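Local structure of inactive PncC family protein (Escherichia coli O157:H7, 5KOL) at residues Q11-D14 with T15-I18; R28-A31 with D32-R35; T38-S41 with C42-G45; C52-E55 with D56-K59. The protein is of unknown function: it belongs to the CinA family but is inactive as a nicotinamide-nucleotide (NMN) amidohydrolase. All coordinates share one frame; numbering follows the deposited sequence. Where two conformers were deposited one is given.

Contact 1 of 4, residues Q11-D14 with T15-I18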
ATOM      1  N   GLN A  11      14.799 -15.191 -14.316  1.00 39.20           N
ATOM      2  CA  GLN A  11      14.671 -16.385 -13.489  0.63 40.82           C
ATOM      3  C   GLN A  11      15.232 -16.048 -12.113  1.00 42.42           C
ATOM      4  O   GLN A  11      16.445 -15.865 -11.962  1.00 44.94           O
ATOM      5  CB  GLN A  11      15.411 -17.568 -14.116  0.63 45.59           C
ATOM      6  CG  GLN A  11      15.073 -17.835 -15.583  0.63 47.07           C
ATOM      7  CD  GLN A  11      13.780 -18.621 -15.780  0.63 55.26           C
ATOM      8  OE1 GLN A  11      12.681 -18.056 -15.778  0.63 55.08           O
ATOM      9  NE2 GLN A  11      13.909 -19.933 -15.966  0.63 56.92           N
ATOM     10  N   LEU A  12      14.359 -15.945 -11.114  1.00 35.43           N
ATOM     11  CA  LEU A  12      14.787 -15.495  -9.796  0.66 35.85           C
ATOM     12  C   LEU A  12      15.838 -16.434  -9.209  1.00 37.99           C
ATOM     13  O   LEU A  12      15.674 -17.659  -9.217  1.00 37.53           O
ATOM     14  CB  LEU A  12      13.592 -15.400  -8.858  0.66 33.51           C
ATOM     15  CG  LEU A  12      12.580 -14.281  -9.124  0.66 32.11           C
ATOM     16  CD1 LEU A  12      11.326 -14.536  -8.306  0.66 28.68           C
ATOM     17  CD2 LEU A  12      13.178 -12.909  -8.785  0.66 27.95           C
ATOM     18  N   ALA A  13      16.905 -15.852  -8.690  1.00 37.22           N
ATOM     19  CA  ALA A  13      17.968 -16.573  -8.003  1.00 33.80           C
ATOM     20  C   ALA A  13      17.918 -16.227  -6.519  1.00 36.08           C
ATOM     21  O   ALA A  13      17.358 -15.198  -6.118  1.00 32.21           O
ATOM     22  CB  ALA A  13      19.334 -16.209  -8.591  1.00 38.03           C
ATOM     23  N   ASP A  14      18.527 -17.079  -5.692  1.00 33.57           N
ATOM     24  CA  ASP A  14      18.539 -16.784  -4.261  1.00 31.68           C
ATOM     25  C   ASP A  14      19.234 -15.464  -3.945  1.00 25.71           C
ATOM     26  O   ASP A  14      18.969 -14.871  -2.890  1.00 32.11           O
ATOM     27  CB  ASP A  14      19.189 -17.927  -3.481  1.00 37.32           C
ATOM     28  CG  ASP A  14      18.554 -19.276  -3.792  1.00 50.97           C
ATOM     29  OD1 ASP A  14      19.206 -20.313  -3.555  1.00 46.86           O
ATOM     30  OD2 ASP A  14      17.395 -19.293  -4.268  1.00 46.72           O
ATOM     31  N   THR A  15      20.123 -14.989  -4.819  1.00 31.22           N
ATOM     32  CA  THR A  15      20.724 -13.675  -4.604  1.00 30.43           C
ATOM     33  C   THR A  15      19.753 -12.538  -4.900  1.00 31.36           C
ATOM     34  O   THR A  15      20.010 -11.402  -4.491  1.00 27.86           O
ATOM     35  CB  THR A  15      21.991 -13.497  -5.465  1.00 35.24           C
ATOM     36  OG1 THR A  15      21.706 -13.858  -6.820  1.00 37.18           O
ATOM     37  CG2 THR A  15      23.153 -14.353  -4.944  1.00 33.15           C
ATOM     38  N   ASP A  16      18.645 -12.814  -5.594  1.00 27.42           N
ATOM     39  CA  ASP A  16      17.609 -11.807  -5.838  1.00 34.33           C
ATOM     40  C   ASP A  16      16.672 -11.677  -4.633  1.00 29.26           C
ATOM     41  O   ASP A  16      15.465 -11.900  -4.713  1.00 29.62           O
ATOM     42  CB  ASP A  16      16.809 -12.126  -7.100  1.00 26.21           C
ATOM     43  CG  ASP A  16      17.676 -12.221  -8.333  1.00 34.01           C
ATOM     44  OD1 ASP A  16      17.568 -13.223  -9.067  1.00 39.02           O
ATOM     45  OD2 ASP A  16      18.523 -11.325  -8.536  1.00 32.11           O
ATOM     46  N   THR A  17      17.253 -11.308  -3.492  1.00 29.36           N
ATOM     47  CA  THR A  17      16.443 -11.005  -2.321  1.00 26.90           C
ATOM     48  C   THR A  17      15.759  -9.645  -2.490  1.00 28.71           C
ATOM     49  O   THR A  17      16.182  -8.815  -3.286  1.00 25.17           O
ATOM     50  CB  THR A  17      17.307 -11.001  -1.053  1.00 29.95           C
ATOM     51  OG1 THR A  17      18.289  -9.959  -1.151  1.00 29.33           O
ATOM     52  CG2 THR A  17      18.040 -12.337  -0.895  1.00 30.31           C
ATOM     53  N   ILE A  18      14.695  -9.414  -1.711  1.00 27.42           N
ATOM     54  CA  ILE A  18      14.092  -8.078  -1.695  1.00 28.32           C
ATOM     55  C   ILE A  18      15.152  -7.024  -1.411  1.00 29.85           C
ATOM     56  O   ILE A  18      15.188  -5.965  -2.042  1.00 25.82           O
ATOM     57  CB  ILE A  18      12.953  -8.005  -0.659  1.00 31.50           C
ATOM     58  CG1 ILE A  18      11.786  -8.876  -1.102  1.00 31.16           C
ATOM     59  CG2 ILE A  18      12.515  -6.559  -0.453  1.00 30.82           C
ATOM     60  CD1 ILE A  18      11.223  -8.423  -2.401  1.00 35.61           C
TER
HETATM   61  O   HOH W   1      18.923 -13.506 -11.398  1.00 40.76           O

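Contact 2 of 4, residues R28-A31 with D32-R35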
ATOM      1  N   ARG A  28      19.796   2.922  -9.072  1.00 29.26           N
ATOM      2  CA  ARG A  28      19.621   3.128 -10.506  1.00 31.30           C
ATOM      3  C   ARG A  28      18.647   4.268 -10.793  1.00 40.98           C
ATOM      4  O   ARG A  28      18.915   5.139 -11.641  1.00 35.83           O
ATOM      5  CB  ARG A  28      19.132   1.835 -11.150  1.00 34.36           C
ATOM      6  CG  ARG A  28      18.802   1.998 -12.597  1.00 43.66           C
ATOM      7  CD  ARG A  28      20.002   2.524 -13.381  1.00 52.39           C
ATOM      8  NE  ARG A  28      19.585   2.839 -14.739  1.00 57.56           N
ATOM      9  CZ  ARG A  28      19.564   1.953 -15.724  1.00 59.49           C
ATOM     10  NH1 ARG A  28      19.963   0.701 -15.499  1.00 54.01           N
ATOM     11  NH2 ARG A  28      19.144   2.319 -16.930  1.00 57.60           N
ATOM     12  N   LEU A  29      17.499   4.270 -10.114  1.00 31.70           N
ATOM     13  CA  LEU A  29      16.506   5.306 -10.379  1.00 31.79           C
ATOM     14  C   LEU A  29      16.958   6.660  -9.850  1.00 30.80           C
ATOM     15  O   LEU A  29      16.676   7.691 -10.475  1.00 39.73           O
ATOM     16  CB  LEU A  29      15.150   4.927  -9.789  1.00 29.01           C
ATOM     17  CG  LEU A  29      14.524   3.605 -10.237  1.00 27.53           C
ATOM     18  CD1 LEU A  29      13.400   3.185  -9.291  1.00 28.16           C
ATOM     19  CD2 LEU A  29      14.029   3.725 -11.662  1.00 27.76           C
ATOM     20  N   ILE A  30      17.651   6.682  -8.708  1.00 32.57           N
ATOM     21  CA  ILE A  30      18.206   7.936  -8.206  1.00 40.19           C
ATOM     22  C   ILE A  30      19.209   8.501  -9.202  1.00 44.55           C
ATOM     23  O   ILE A  30      19.217   9.704  -9.490  1.00 45.68           O
ATOM     24  CB  ILE A  30      18.842   7.728  -6.819  1.00 41.94           C
ATOM     25  CG1 ILE A  30      17.783   7.363  -5.786  1.00 38.75           C
ATOM     26  CG2 ILE A  30      19.589   8.984  -6.366  1.00 40.26           C
ATOM     27  CD1 ILE A  30      18.356   7.110  -4.409  1.00 37.39           C
ATOM     28  N   ALA A  31      20.063   7.637  -9.752  1.00 40.24           N
ATOM     29  CA  ALA A  31      21.050   8.086 -10.718  1.00 43.77           C
ATOM     30  C   ALA A  31      20.371   8.648 -11.959  1.00 49.33           C
ATOM     31  O   ALA A  31      20.820   9.654 -12.525  1.00 48.65           O
ATOM     32  CB  ALA A  31      21.982   6.931 -11.082  1.00 41.00           C
ATOM     33  N   ASP A  32      19.280   8.018 -12.387  1.00 42.51           N
ATOM     34  CA  ASP A  32      18.542   8.465 -13.558  1.00 39.15           C
ATOM     35  C   ASP A  32      17.565   9.589 -13.244  1.00 44.34           C
ATOM     36  O   ASP A  32      16.877  10.058 -14.157  1.00 40.88           O
ATOM     37  CB  ASP A  32      17.783   7.291 -14.181  1.00 41.86           C
ATOM     38  CG  ASP A  32      18.707   6.263 -14.806  1.00 48.95           C
ATOM     39  OD1 ASP A  32      19.927   6.529 -14.900  1.00 50.06           O
ATOM     40  OD2 ASP A  32      18.212   5.191 -15.212  1.00 50.67           O
ATOM     41  N   GLN A  33      17.487  10.027 -11.989  1.00 38.20           N
ATOM     42  CA  GLN A  33      16.524  11.046 -11.572  1.00 48.55           C
ATOM     43  C   GLN A  33      15.106  10.692 -12.027  1.00 44.59           C
ATOM     44  O   GLN A  33      14.361  11.523 -12.558  1.00 40.97           O
ATOM     45  CB  GLN A  33      16.953  12.428 -12.076  1.00 51.14           C
ATOM     46  CG  GLN A  33      17.974  13.077 -11.162  1.00 57.94           C
ATOM     47  CD  GLN A  33      17.532  13.032  -9.699  1.00 63.94           C
ATOM     48  OE1 GLN A  33      18.095  12.288  -8.886  1.00 57.90           O
ATOM     49  NE2 GLN A  33      16.514  13.821  -9.362  1.00 62.28           N
ATOM     50  N   LEU A  34      14.736   9.433 -11.822  1.00 37.62           N
ATOM     51  CA  LEU A  34      13.410   8.929 -12.159  1.00 39.33           C
ATOM     52  C   LEU A  34      12.614   8.655 -10.890  1.00 37.24           C
ATOM     53  O   LEU A  34      13.178   8.244  -9.869  1.00 32.35           O
ATOM     54  CB  LEU A  34      13.506   7.655 -13.003  1.00 34.73           C
ATOM     55  CG  LEU A  34      14.153   7.759 -14.382  1.00 43.37           C
ATOM     56  CD1 LEU A  34      14.280   6.374 -14.991  1.00 38.03           C
ATOM     57  CD2 LEU A  34      13.355   8.684 -15.303  1.00 45.10           C
ATOM     58  N   ARG A  35      11.301   8.888 -10.952  1.00 40.65           N
ATOM     59  CA  ARG A  35      10.413   8.691  -9.816  1.00 29.68           C
ATOM     60  C   ARG A  35       9.479   7.506 -10.071  1.00 30.17           C
ATOM     61  O   ARG A  35       8.829   7.429 -11.117  1.00 31.50           O
ATOM     62  CB  ARG A  35       9.607   9.960  -9.513  1.00 37.07           C
ATOM     63  CG  ARG A  35       8.734   9.808  -8.280  1.00 46.16           C
ATOM     64  CD  ARG A  35       8.727  11.063  -7.391  1.00 49.80           C
ATOM     65  NE  ARG A  35      10.077  11.439  -6.981  1.00 48.79           N
ATOM     66  CZ  ARG A  35      10.550  11.344  -5.736  1.00 45.28           C
ATOM     67  NH1 ARG A  35       9.793  10.875  -4.747  1.00 42.66           N
ATOM     68  NH2 ARG A  35      11.796  11.719  -5.469  1.00 45.11           N
TER

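Contact 3 of 4, residues T38-S41 with C42-G45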
ATOM      1  N   THR A  38       3.816   2.559  -7.726  1.00 21.54           N
ATOM      2  CA  THR A  38       3.412   1.154  -7.764  1.00 21.54           C
ATOM      3  C   THR A  38       1.905   1.032  -7.595  1.00 26.06           C
ATOM      4  O   THR A  38       1.266   1.872  -6.955  1.00 25.98           O
ATOM      5  CB  THR A  38       4.097   0.328  -6.664  1.00 24.39           C
ATOM      6  OG1 THR A  38       3.739   0.860  -5.374  1.00 24.13           O
ATOM      7  CG2 THR A  38       5.610   0.394  -6.839  1.00 25.86           C
ATOM      8  N   ALA A  39       1.352  -0.034  -8.171  1.00 24.85           N
ATOM      9  CA  ALA A  39      -0.059  -0.373  -8.065  1.00 27.91           C
ATOM     10  C   ALA A  39      -0.143  -1.873  -7.847  1.00 27.07           C
ATOM     11  O   ALA A  39       0.444  -2.636  -8.616  1.00 24.50           O
ATOM     12  CB  ALA A  39      -0.834   0.036  -9.340  1.00 21.88           C
ATOM     13  N   GLU A  40      -0.853  -2.318  -6.813  1.00 21.78           N
ATOM     14  CA  GLU A  40      -0.898  -3.757  -6.588  1.00 22.36           C
ATOM     15  C   GLU A  40      -2.267  -4.176  -6.092  1.00 22.75           C
ATOM     16  O   GLU A  40      -3.023  -3.378  -5.538  1.00 24.45           O
ATOM     17  CB  GLU A  40       0.193  -4.223  -5.606  1.00 27.95           C
ATOM     18  CG  GLU A  40       0.260  -3.407  -4.354  1.00 30.09           C
ATOM     19  CD  GLU A  40       1.500  -3.692  -3.525  1.00 25.32           C
ATOM     20  OE1 GLU A  40       1.812  -4.881  -3.294  1.00 24.81           O
ATOM     21  OE2 GLU A  40       2.119  -2.715  -3.062  1.00 23.22           O
ATOM     22  N   SER A  41      -2.582  -5.442  -6.327  1.00 24.63           N
ATOM     23  CA  SER A  41      -3.823  -6.010  -5.827  1.00 25.85           C
ATOM     24  C   SER A  41      -3.568  -7.168  -4.855  1.00 26.72           C
ATOM     25  O   SER A  41      -3.614  -6.989  -3.625  1.00 24.78           O
ATOM     26  CB  SER A  41      -4.669  -6.464  -7.016  1.00 29.38           C
ATOM     27  OG  SER A  41      -6.000  -6.717  -6.619  1.00 30.84           O
ATOM     28  N   CYS A  42      -3.314  -8.364  -5.400  1.00 24.57           N
ATOM     29  CA  CYS A  42      -3.159  -9.558  -4.571  1.00 32.27           C
ATOM     30  C   CYS A  42      -1.987  -9.443  -3.594  1.00 34.55           C
ATOM     31  O   CYS A  42      -2.053 -10.007  -2.496  1.00 26.90           O
ATOM     32  CB  CYS A  42      -2.985 -10.808  -5.446  1.00 28.29           C
ATOM     33  SG  CYS A  42      -1.554 -10.762  -6.625  1.00 34.54           S
ATOM     34  N   THR A  43      -0.914  -8.726  -3.957  1.00 22.30           N
ATOM     35  CA  THR A  43       0.225  -8.618  -3.038  1.00 25.86           C
ATOM     36  C   THR A  43      -0.031  -7.652  -1.882  1.00 28.98           C
ATOM     37  O   THR A  43       0.770  -7.611  -0.936  1.00 23.77           O
ATOM     38  CB  THR A  43       1.502  -8.211  -3.793  1.00 26.39           C
ATOM     39  OG1 THR A  43       1.260  -7.052  -4.609  1.00 24.59           O
ATOM     40  CG2 THR A  43       1.991  -9.347  -4.689  1.00 23.47           C
ATOM     41  N   GLY A  44      -1.123  -6.879  -1.930  1.00 27.98           N
ATOM     42  CA  GLY A  44      -1.718  -6.267  -0.750  1.00 26.59           C
ATOM     43  C   GLY A  44      -1.009  -5.060  -0.172  1.00 31.27           C
ATOM     44  O   GLY A  44      -1.472  -4.524   0.838  1.00 28.31           O
ATOM     45  N   GLY A  45       0.061  -4.577  -0.790  1.00 20.81           N
ATOM     46  CA  GLY A  45       0.898  -3.570  -0.167  1.00 20.81           C
ATOM     47  C   GLY A  45       2.301  -4.048   0.138  1.00 22.17           C
ATOM     48  O   GLY A  45       3.135  -3.248   0.596  1.00 23.98           O
TER

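Contact 4 of 4, residues C52-E55 with D56-K59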
ATOM      1  N   CYS A  52       9.494   0.848   0.598  1.00 26.68           N
ATOM      2  CA  CYS A  52       9.601   1.762   1.726  1.00 31.59           C
ATOM      3  C   CYS A  52      10.678   1.333   2.705  1.00 32.13           C
ATOM      4  O   CYS A  52      11.140   2.161   3.495  1.00 35.85           O
ATOM      5  CB  CYS A  52       8.255   1.884   2.443  1.00 22.73           C
ATOM      6  SG  CYS A  52       7.044   2.852   1.475  1.00 29.20           S
ATOM      7  N   ALA A  53      11.059   0.057   2.695  1.00 32.26           N
ATOM      8  CA  ALA A  53      12.149  -0.426   3.529  1.00 31.77           C
ATOM      9  C   ALA A  53      13.506  -0.250   2.861  1.00 37.62           C
ATOM     10  O   ALA A  53      14.535  -0.484   3.500  1.00 33.99           O
ATOM     11  CB  ALA A  53      11.945  -1.897   3.880  1.00 29.39           C
ATOM     12  N   ALA A  54      13.525   0.159   1.599  1.00 37.64           N
ATOM     13  CA  ALA A  54      14.787   0.407   0.935  1.00 40.02           C
ATOM     14  C   ALA A  54      15.454   1.663   1.490  1.00 42.01           C
ATOM     15  O   ALA A  54      14.838   2.515   2.135  1.00 44.66           O
ATOM     16  CB  ALA A  54      14.593   0.537  -0.576  1.00 36.47           C
ATOM     17  N   GLU A  55      16.721   1.777   1.145  1.00 42.27           N
ATOM     18  CA  GLU A  55      17.521   2.908   1.521  1.00 47.77           C
ATOM     19  C   GLU A  55      17.171   4.089   0.665  1.00 39.19           C
ATOM     20  O   GLU A  55      16.991   3.935  -0.507  1.00 39.47           O
ATOM     21  CB  GLU A  55      18.995   2.623   1.269  1.00 61.35           C
ATOM     22  CG  GLU A  55      19.586   1.500   2.073  1.00 79.26           C
ATOM     23  CD  GLU A  55      19.695   1.833   3.539  1.00 91.45           C
ATOM     24  OE1 GLU A  55      20.243   2.903   3.850  1.00 91.21           O
ATOM     25  OE2 GLU A  55      19.223   1.021   4.361  1.00 99.91           O
ATOM     26  N   ASP A  56      17.079   5.262   1.263  1.00 35.66           N
ATOM     27  CA  ASP A  56      16.834   6.496   0.513  1.00 42.48           C
ATOM     28  C   ASP A  56      15.579   6.403  -0.360  1.00 41.90           C
ATOM     29  O   ASP A  56      15.519   6.970  -1.455  1.00 35.85           O
ATOM     30  CB  ASP A  56      18.055   6.870  -0.326  1.00 50.51           C
ATOM     31  CG  ASP A  56      19.218   7.358   0.529  1.00 60.24           C
ATOM     32  OD1 ASP A  56      20.133   8.013  -0.013  1.00 66.47           O
ATOM     33  OD2 ASP A  56      19.212   7.084   1.749  1.00 55.32           O
ATOM     34  N   THR A  57      14.561   5.691   0.143  1.00 36.32           N
ATOM     35  CA  THR A  57      13.232   5.676  -0.482  1.00 33.67           C
ATOM     36  C   THR A  57      12.745   7.045  -0.953  1.00 32.51           C
ATOM     37  O   THR A  57      12.296   7.141  -2.100  1.00 30.74           O
ATOM     38  CB  THR A  57      12.182   5.089   0.476  1.00 34.16           C
ATOM     39  OG1 THR A  57      12.613   3.802   0.949  1.00 28.89           O
ATOM     40  CG2 THR A  57      10.836   4.937  -0.244  1.00 35.67           C
ATOM     41  N   PRO A  58      12.799   8.120  -0.151  1.00 39.75           N
ATOM     42  CA  PRO A  58      12.164   9.374  -0.589  1.00 35.43           C
ATOM     43  C   PRO A  58      12.819   9.992  -1.797  1.00 41.15           C
ATOM     44  O   PRO A  58      12.205  10.861  -2.423  1.00 41.43           O
ATOM     45  CB  PRO A  58      12.303  10.289   0.638  1.00 40.70           C
ATOM     46  CG  PRO A  58      12.611   9.389   1.764  1.00 47.12           C
ATOM     47  CD  PRO A  58      13.427   8.293   1.166  1.00 37.59           C
ATOM     48  N   LYS A  59      14.039   9.580  -2.143  1.00 37.31           N
ATOM     49  CA  LYS A  59      14.712  10.104  -3.315  1.00 37.12           C
ATOM     50  C   LYS A  59      14.199   9.499  -4.614  1.00 37.71           C
ATOM     51  O   LYS A  59      14.580   9.978  -5.685  1.00 38.82           O
ATOM     52  CB  LYS A  59      16.224   9.881  -3.194  1.00 39.08           C
ATOM     53  CG  LYS A  59      16.873  10.771  -2.140  1.00 40.29           C
ATOM     54  CD  LYS A  59      18.357  10.476  -1.992  1.00 54.71           C
ATOM     55  CE  LYS A  59      18.994  11.421  -0.982  1.00 60.58           C
ATOM     56  NZ  LYS A  59      20.376  11.007  -0.568  1.00 68.70           N
TER

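Contact 1 of 4, residues Q11-D14 with T15-I18
D16 folds its carboxylate back onto A13, and the two residues close a small turn by gripping each other twice. The tight part is here. OD1 of D16 takes the amide of A13, with N to OD1 at 2.7 Å and a nearly straight N-H...O angle of 164°; the amide arrives on the anti side of the carboxylate. In return the D16 amide N bonds to A13 O at 2.8 Å, from above the carbonyl plane, closing A13-D16, a type I beta turn by its backbone angles. With chi1 at -58°, CG of D16 lies beside its own backbone N, and this swings the carboxylate over A13. L12 lies on L159 and A166 of helix 153-171.

The outer side is looser and wetter. D14 and T15 make the exposed corner of the turn, and a water donates to D16 OD1 at 2.7 Å and, weakly, to Q11 O. Beyond the turn, T17 is the N-cap of helix 18-31, its OG1 bonded to the amide of N20. OD1 is thus held by the A13 amide and the water, which limits the rotation of the carboxylate, and two donors would probably favour its ionised form.

Contact 2 of 4, residues R28-A31 with D32-R35
R28 and D32 sit one helical turn apart and join in a salt bridge at the end of helix 18-31. The bond runs from NE of R28 to OD2 of D32 at 2.8 Å, with an N-H...O angle of 159°. From the arginine's side the approach is orthodox, since OD2 lies at the guanidinium edge and close to its plane. From the aspartate's side it is not: NE comes in from above the carboxylate, and the two flat groups stand 80° apart, so one oxygen does the work instead of a paired, two-pronged bridge. A bend at chi2 (57°) curls the arginine chain back to place NE there, while NH2 reaches the backbone O of L172 near the C-terminus.

The backbone bonds finish the helix. D32 N still makes the regular bond to R28 O at 3.0 Å. Q33 then leaves helical geometry with a positive phi, and the chain closes in a Schellman motif: L34 N reaches back to L29 O at 2.9 Å, almost straight, and Q33 N to I30 O at 3.1 Å from above the carbonyl plane. Carbonyls of the last turn thus find donors although the helix has stopped.

Apolar contact lies across the same reversal. CD2 of L29 meets CB of L34 at 4.2 Å, the hydrophobic pairing of flanking residues that commonly accompanies a Schellman motif. The two leucines cross at about a right angle. L29 is buried and also packs on F60 and L172, whereas L34 leans on D109 as the chain heads into strand 36-40.

Contact 3 of 4, residues T38-S41 with C42-G45
E40 stands at the end of strand 36-40 and points its side chain at the loop that follows, where OE1 is met by both T43 and G45. Side chain to side chain, the hydroxyl OG1 of T43 donates to OE1 of E40 at 2.6 Å, a short bond made on the anti side and only 16° out of the carboxylate plane. The two side chains cross at about a right angle, and OG1 also lies 3.2 Å from CB of E40. With chi1 at 49°, CG of E40 is wedged between its own backbone N and carbonyl carbon, and the chain runs out extended from there to lay the carboxylate beside the start of helix 46-52.

Side chain to backbone, OE1 accepts a weak bond from G45 N at 3.1 Å, while OE2 comes within 3.3 Å of G45 CA. The carboxylate continues into the helix: OE1 also takes the amide of L47 and OE2 that of A48. Three backbone amides, that of G45 only weakly, and a hydroxyl thus hold the buried carboxylate in place.

Backbone to backbone, S41-G44 is a type I beta turn with a weak closing bond, G44 N to S41 O at 3.0 Å. G44 and G45 both have positive phi, and at G45 a CB would jam against the preceding carbonyl O.

Around this beta-loop-alpha joint, strand 36-40 runs between parallel strands 61-67 and 110-116. OG of S41 bonds to K73 and to the backbone O of T67, while C42 and T43 pack against helix 153-171.

Contact 4 of 4, residues C52-E55 with D56-K59
The hydroxyl of T57 lies among three backbone carbonyls, those of L51, C52 and A54. OG1 is 2.8 Å from A54 O and 3.4 Å from C52 O, and L51 O is a further hydrogen-bonding partner; one proton must serve, so which carbonyl receives it is not settled. With chi1 at -53°, OG1 sits beside the backbone N of T57 and faces the end of helix 46-52, while CG2 lies anti to that N and rests 3.9 Å from CA of C52.

The chain gets there through a type II beta turn, A54-T57, with D56 at positive phi (55°). T57 then opens a short 3-10 segment, 57-59, in which K59 N bonds to D56 O at 3.1 Å. Alongside this 3-10 segment, NZ of K59 reaches OD1 of D56, also at 3.1 Å, a salt bridge in which the ammonium comes from above the carboxylate plane. The lysine chain is extended beyond CB to make that span.

Toward helix 18-31, A54 touches T22 and both D56 and K59 touch I30; C52 and T57 pack on F68 of the second subunit. E55 is exposed, with OE1 4.8 Å from OD2 of D56. The lysine probably offsets some of that local negative charge, while the buried hydroxyl can give its proton to one of the carbonyls gathered where helix 46-52 ends.

How the contacts relate
Only contact 3 is core; contacts 1, 2 and 4 lie at the surface. Contacts 1 and 2 mark the two ends of helix 18-31, one leading in and one leading out, and contacts 3 and 4 do the same for helix 46-52. Before each helix an acid takes backbone N-H: one, of the preceding turn and beside water, in contact 1; several, at the helix start and buried, in contact 3. Past the helix ends, contacts 2 and 4 instead supply donors to carbonyls and add a salt bridge at the surface. These last two also touch: I30 CD1 packs on K59 CB at 3.7 Å, and R35 NH2 probably bonds to P58 O. Contacts 3 and 4 both reach the second subunit.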